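Local structure of putative nucleotide sugar epimerase/ dehydratase (Bordetella bronchiseptica, 2Q1S) at residues S114-P119 with D178-M183. The protein binds NAD(H) in a Rossmann fold and is probably a nucleotide-sugar epimerase or dehydratase of lipopolysaccharide O-antigen biosynthesis. Numbering follows the deposited sequence. Where two conformers were deposited one is given.
Sequences SSIHDP and DSPYSM. With NAI (1,4-dihydronicotinamide adenine dinucleotide), chain B.
Tyr181 rests its CB on Ser115 OG at 3.2 Å, and with CG anti to the backbone N (chi1 177°) its phenol ring reaches the cofactor. O2D of the NADH ribose meets the hydroxyl end, set obliquely to the ring, 2.6 Å from Tyr181 OH in a hydrogen bond. Thr108, Asp122, Asn126 and Asn112 touch the tyrosine side chain, and Lys185, whose NZ is hydrogen-bonded to NADH, completes the YxxxK pattern of short-chain dehydrogenases/reductases. The puckered ring of Pro180 fits between the segments: its CG lies 3.3 Å from Ser115 O and 3.7 Å from Pro119 CG, while Ile116 crosses it at about a right angle. CD1 of Ile116 lies 3.7 Å from Asp178 O, and Tyr194 of the second subunit packs on Ile116 and Pro180. Ser115 OG, turned between its own N and carbonyl carbon (chi1 74°), accepts from Tyr181 N at 2.9 Å, the N-H...O angle being 156°. Ser179 N-caps helix 180-199, its OG accepting from Ser182 N at 3.0 Å. Both serine hydroxyls donate to Asn112, Ser115 OG to its carbonyl O and Ser179 OG to OD1. Helix 112-117 thus supplies a side-chain acceptor for the amide of Tyr181, tying this cofactor-binding tyrosine's backbone to the neighbouring helix.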
ATOM      1  N   SER A 114      -3.846  -0.809 -17.666  1.00 36.35           N
ATOM      2  CA  SER A 114      -2.404  -1.016 -17.753  1.00 36.01           C
ATOM      3  C   SER A 114      -1.914  -1.663 -16.443  1.00 35.55           C
ATOM      4  O   SER A 114      -1.038  -2.548 -16.471  1.00 34.32           O
ATOM      5  CB  SER A 114      -1.698   0.341 -17.854  1.00 37.96           C
ATOM      6  OG  SER A 114      -2.160   1.056 -19.013  1.00 39.71           O
ATOM      7  N   SER A 115      -2.470  -1.200 -15.319  1.00 34.90           N
ATOM      8  CA  SER A 115      -1.987  -1.675 -14.003  1.00 33.94           C
ATOM      9  C   SER A 115      -2.289  -3.163 -13.813  1.00 34.37           C
ATOM     10  O   SER A 115      -1.521  -3.890 -13.178  1.00 34.41           O
ATOM     11  CB  SER A 115      -2.549  -0.844 -12.837  1.00 35.19           C
ATOM     12  OG  SER A 115      -3.910  -1.147 -12.613  1.00 34.09           O
ATOM     13  N   ILE A 116      -3.448  -3.615 -14.295  1.00 32.74           N
ATOM     14  CA  ILE A 116      -3.825  -5.038 -14.246  1.00 33.04           C
ATOM     15  C   ILE A 116      -2.865  -5.917 -15.074  1.00 33.16           C
ATOM     16  O   ILE A 116      -2.451  -6.988 -14.653  1.00 34.21           O
ATOM     17  CB  ILE A 116      -5.325  -5.245 -14.715  1.00 33.20           C
ATOM     18  CG1 ILE A 116      -6.288  -4.655 -13.668  1.00 34.49           C
ATOM     19  CG2 ILE A 116      -5.644  -6.718 -14.910  1.00 32.70           C
ATOM     20  CD1 ILE A 116      -7.768  -4.580 -14.065  1.00 35.86           C
ATOM     21  N   HIS A 117      -2.508  -5.405 -16.246  1.00 33.11           N
ATOM     22  CA  HIS A 117      -1.566  -6.059 -17.142  1.00 34.53           C
ATOM     23  C   HIS A 117      -0.187  -6.232 -16.482  1.00 33.04           C
ATOM     24  O   HIS A 117       0.463  -7.255 -16.691  1.00 32.95           O
ATOM     25  CB  HIS A 117      -1.503  -5.254 -18.462  1.00 34.97           C
ATOM     26  CG  HIS A 117      -0.554  -5.803 -19.467  1.00 34.75           C
ATOM     27  ND1 HIS A 117      -0.927  -6.743 -20.402  1.00 34.89           N
ATOM     28  CD2 HIS A 117       0.762  -5.568 -19.677  1.00 36.75           C
ATOM     29  CE1 HIS A 117       0.116  -7.049 -21.159  1.00 37.47           C
ATOM     30  NE2 HIS A 117       1.154  -6.346 -20.735  1.00 38.80           N
ATOM     31  N   ASP A 118       0.271  -5.207 -15.749  1.00 33.40           N
ATOM     32  CA  ASP A 118       1.575  -5.294 -15.093  1.00 33.57           C
ATOM     33  C   ASP A 118       1.587  -4.561 -13.754  1.00 32.48           C
ATOM     34  O   ASP A 118       1.928  -3.358 -13.667  1.00 33.62           O
ATOM     35  CB  ASP A 118       2.703  -4.753 -15.994  1.00 33.72           C
ATOM     36  CG  ASP A 118       4.082  -5.040 -15.434  1.00 35.82           C
ATOM     37  OD1 ASP A 118       4.215  -5.371 -14.234  1.00 35.93           O
ATOM     38  OD2 ASP A 118       5.050  -5.012 -16.221  1.00 37.63           O
ATOM     39  N   PRO A 119       1.193  -5.268 -12.679  1.00 32.07           N
ATOM     40  CA  PRO A 119       1.184  -4.653 -11.352  1.00 31.73           C
ATOM     41  C   PRO A 119       2.537  -4.145 -10.873  1.00 30.77           C
ATOM     42  O   PRO A 119       2.551  -3.281  -9.994  1.00 31.42           O
ATOM     43  CB  PRO A 119       0.672  -5.797 -10.444  1.00 30.91           C
ATOM     44  CG  PRO A 119      -0.175  -6.620 -11.367  1.00 31.57           C
ATOM     45  CD  PRO A 119       0.645  -6.643 -12.669  1.00 30.77           C
ATOM     46  N   ASP A 178     -10.516  -2.756  -7.822  1.00 41.59           N
ATOM     47  CA  ASP A 178     -10.571  -3.544  -9.025  1.00 42.25           C
ATOM     48  C   ASP A 178      -9.209  -3.737  -9.705  1.00 40.21           C
ATOM     49  O   ASP A 178      -9.098  -4.568 -10.596  1.00 40.24           O
ATOM     50  CB  ASP A 178     -11.503  -2.842 -10.021  1.00 44.50           C
ATOM     51  CG  ASP A 178     -10.938  -1.499 -10.491  1.00 49.50           C
ATOM     52  OD1 ASP A 178     -10.485  -0.692  -9.634  1.00 54.93           O
ATOM     53  OD2 ASP A 178     -10.903  -1.254 -11.725  1.00 56.35           O
ATOM     54  N   SER A 179      -8.203  -2.949  -9.314  1.00 37.53           N
ATOM     55  CA  SER A 179      -6.940  -2.928 -10.053  1.00 35.07           C
ATOM     56  C   SER A 179      -5.821  -2.552  -9.122  1.00 35.74           C
ATOM     57  O   SER A 179      -6.046  -1.914  -8.098  1.00 36.68           O
ATOM     58  CB  SER A 179      -7.006  -1.898 -11.183  1.00 35.48           C
ATOM     59  OG  SER A 179      -7.219  -0.596 -10.671  1.00 35.80           O
ATOM     60  N   PRO A 180      -4.579  -2.892  -9.522  1.00 34.26           N
ATOM     61  CA  PRO A 180      -3.425  -2.352  -8.782  1.00 34.14           C
ATOM     62  C   PRO A 180      -3.396  -0.830  -8.763  1.00 35.27           C
ATOM     63  O   PRO A 180      -3.007  -0.242  -7.790  1.00 35.59           O
ATOM     64  CB  PRO A 180      -2.224  -2.986  -9.524  1.00 33.90           C
ATOM     65  CG  PRO A 180      -2.789  -4.278 -10.131  1.00 35.51           C
ATOM     66  CD  PRO A 180      -4.178  -3.846 -10.582  1.00 35.26           C
ATOM     67  N   TYR A 181      -3.806  -0.192  -9.866  1.00 35.20           N
ATOM     68  CA  TYR A 181      -3.975   1.252  -9.870  1.00 35.61           C
ATOM     69  C   TYR A 181      -4.817   1.726  -8.712  1.00 35.02           C
ATOM     70  O   TYR A 181      -4.444   2.668  -8.020  1.00 34.80           O
ATOM     71  CB  TYR A 181      -4.655   1.664 -11.195  1.00 36.50           C
ATOM     72  CG  TYR A 181      -4.950   3.152 -11.303  1.00 35.65           C
ATOM     73  CD1 TYR A 181      -6.126   3.694 -10.822  1.00 36.14           C
ATOM     74  CD2 TYR A 181      -4.064   3.996 -11.989  1.00 38.53           C
ATOM     75  CE1 TYR A 181      -6.399   5.028 -10.947  1.00 37.09           C
ATOM     76  CE2 TYR A 181      -4.333   5.352 -12.108  1.00 39.40           C
ATOM     77  CZ  TYR A 181      -5.498   5.838 -11.575  1.00 37.44           C
ATOM     78  OH  TYR A 181      -5.779   7.188 -11.730  1.00 43.29           O
ATOM     79  N   SER A 182      -5.983   1.134  -8.519  1.00 35.42           N
ATOM     80  CA  SER A 182      -6.880   1.609  -7.457  0.50 35.46           C
ATOM     81  C   SER A 182      -6.218   1.467  -6.071  1.00 35.95           C
ATOM     82  O   SER A 182      -6.350   2.336  -5.200  1.00 36.52           O
ATOM     83  CB  SER A 182      -8.232   0.880  -7.515  0.50 36.40           C
ATOM     84  OG  SER A 182      -8.128  -0.499  -7.183  0.50 35.53           O
ATOM     85  N   MET A 183      -5.498   0.359  -5.896  1.00 34.59           N
ATOM     86  CA  MET A 183      -4.788   0.139  -4.626  1.00 35.25           C
ATOM     87  C   MET A 183      -3.685   1.172  -4.452  1.00 35.63           C
ATOM     88  O   MET A 183      -3.527   1.746  -3.399  1.00 37.47           O
ATOM     89  CB  MET A 183      -4.231  -1.286  -4.575  1.00 34.59           C
ATOM     90  CG  MET A 183      -5.383  -2.301  -4.505  1.00 35.02           C
ATOM     91  SD  MET A 183      -4.776  -3.999  -4.164  1.00 36.00           S
ATOM     92  CE  MET A 183      -3.843  -4.350  -5.667  1.00 35.58           C
TER
HETATM   93  PA  NAI B 358      -1.492  11.192 -16.971  1.00 26.26           P
HETATM   94  O1A NAI B 358      -1.064   9.793 -17.230  1.00 27.38           O
HETATM   95  O2A NAI B 358      -1.693  12.147 -18.171  1.00 27.58           O
HETATM   96  O5B NAI B 358      -0.576  11.893 -15.944  1.00 24.32           O
HETATM   97  C5B NAI B 358       0.338  11.223 -15.069  1.00 25.68           C
HETATM   98  C4B NAI B 358       1.762  11.692 -15.315  1.00 25.86           C
HETATM   99  O4B NAI B 358       2.635  10.970 -14.454  1.00 25.52           O
HETATM  100  C3B NAI B 358       2.206  11.404 -16.774  1.00 27.51           C
HETATM  101  O3B NAI B 358       2.743  12.601 -17.363  1.00 26.53           O
HETATM  102  C2B NAI B 358       3.323  10.386 -16.592  1.00 26.06           C
HETATM  103  O2B NAI B 358       4.414  10.410 -17.563  1.00 27.11           O
HETATM  104  C1B NAI B 358       3.851  10.743 -15.200  1.00 24.21           C
HETATM  105  N9A NAI B 358       4.632   9.700 -14.558  1.00 24.91           N
HETATM  106  C8A NAI B 358       4.398   8.353 -14.585  1.00 24.42           C
HETATM  107  N7A NAI B 358       5.313   7.736 -13.836  1.00 23.62           N
HETATM  108  C5A NAI B 358       6.156   8.659 -13.291  1.00 25.90           C
HETATM  109  C6A NAI B 358       7.335   8.669 -12.414  1.00 25.81           C
HETATM  110  N6A NAI B 358       7.872   7.555 -11.902  1.00 25.19           N
HETATM  111  N1A NAI B 358       7.924   9.862 -12.087  1.00 25.88           N
HETATM  112  C2A NAI B 358       7.397  11.006 -12.603  1.00 25.34           C
HETATM  113  N3A NAI B 358       6.324  11.109 -13.404  1.00 25.66           N
HETATM  114  C4A NAI B 358       5.650   9.965 -13.782  1.00 25.41           C
HETATM  115  O3  NAI B 358      -2.893  11.023 -16.220  1.00 25.79           O
HETATM  116  PN  NAI B 358      -3.836  12.151 -15.527  1.00 27.64           P
HETATM  117  O1N NAI B 358      -5.221  11.858 -15.821  1.00 29.13           O
HETATM  118  O2N NAI B 358      -3.182  13.479 -15.815  1.00 28.29           O
HETATM  119  O5D NAI B 358      -3.536  11.857 -13.944  1.00 28.03           O
HETATM  120  C5D NAI B 358      -2.987  12.857 -13.069  1.00 28.88           C
HETATM  121  C4D NAI B 358      -3.285  12.415 -11.635  1.00 26.97           C
HETATM  122  O4D NAI B 358      -4.677  12.446 -11.430  1.00 26.65           O
HETATM  123  C3D NAI B 358      -2.904  10.958 -11.371  1.00 26.52           C
HETATM  124  O3D NAI B 358      -2.325  10.901 -10.061  1.00 24.17           O
HETATM  125  C2D NAI B 358      -4.204  10.217 -11.451  1.00 28.71           C
HETATM  126  O2D NAI B 358      -4.170   8.997 -10.664  1.00 27.69           O
HETATM  127  C1D NAI B 358      -5.171  11.211 -10.871  1.00 30.17           C
HETATM  128  N1N NAI B 358      -6.537  11.007 -11.277  1.00 30.03           N
HETATM  129  C2N NAI B 358      -6.982  11.294 -12.545  1.00 32.97           C
HETATM  130  C3N NAI B 358      -8.317  11.109 -12.896  1.00 29.63           C
HETATM  131  C7N NAI B 358      -8.827  11.406 -14.302  1.00 31.26           C
HETATM  132  O7N NAI B 358     -10.012  11.241 -14.533  1.00 31.06           O
HETATM  133  N7N NAI B 358      -7.923  11.868 -15.203  1.00 32.02           N
HETATM  134  C4N NAI B 358      -9.255  10.675 -11.921  1.00 31.53           C
HETATM  135  C5N NAI B 358      -8.765  10.425 -10.607  1.00 31.23           C
HETATM  136  C6N NAI B 358      -7.419  10.634 -10.314  1.00 33.46           C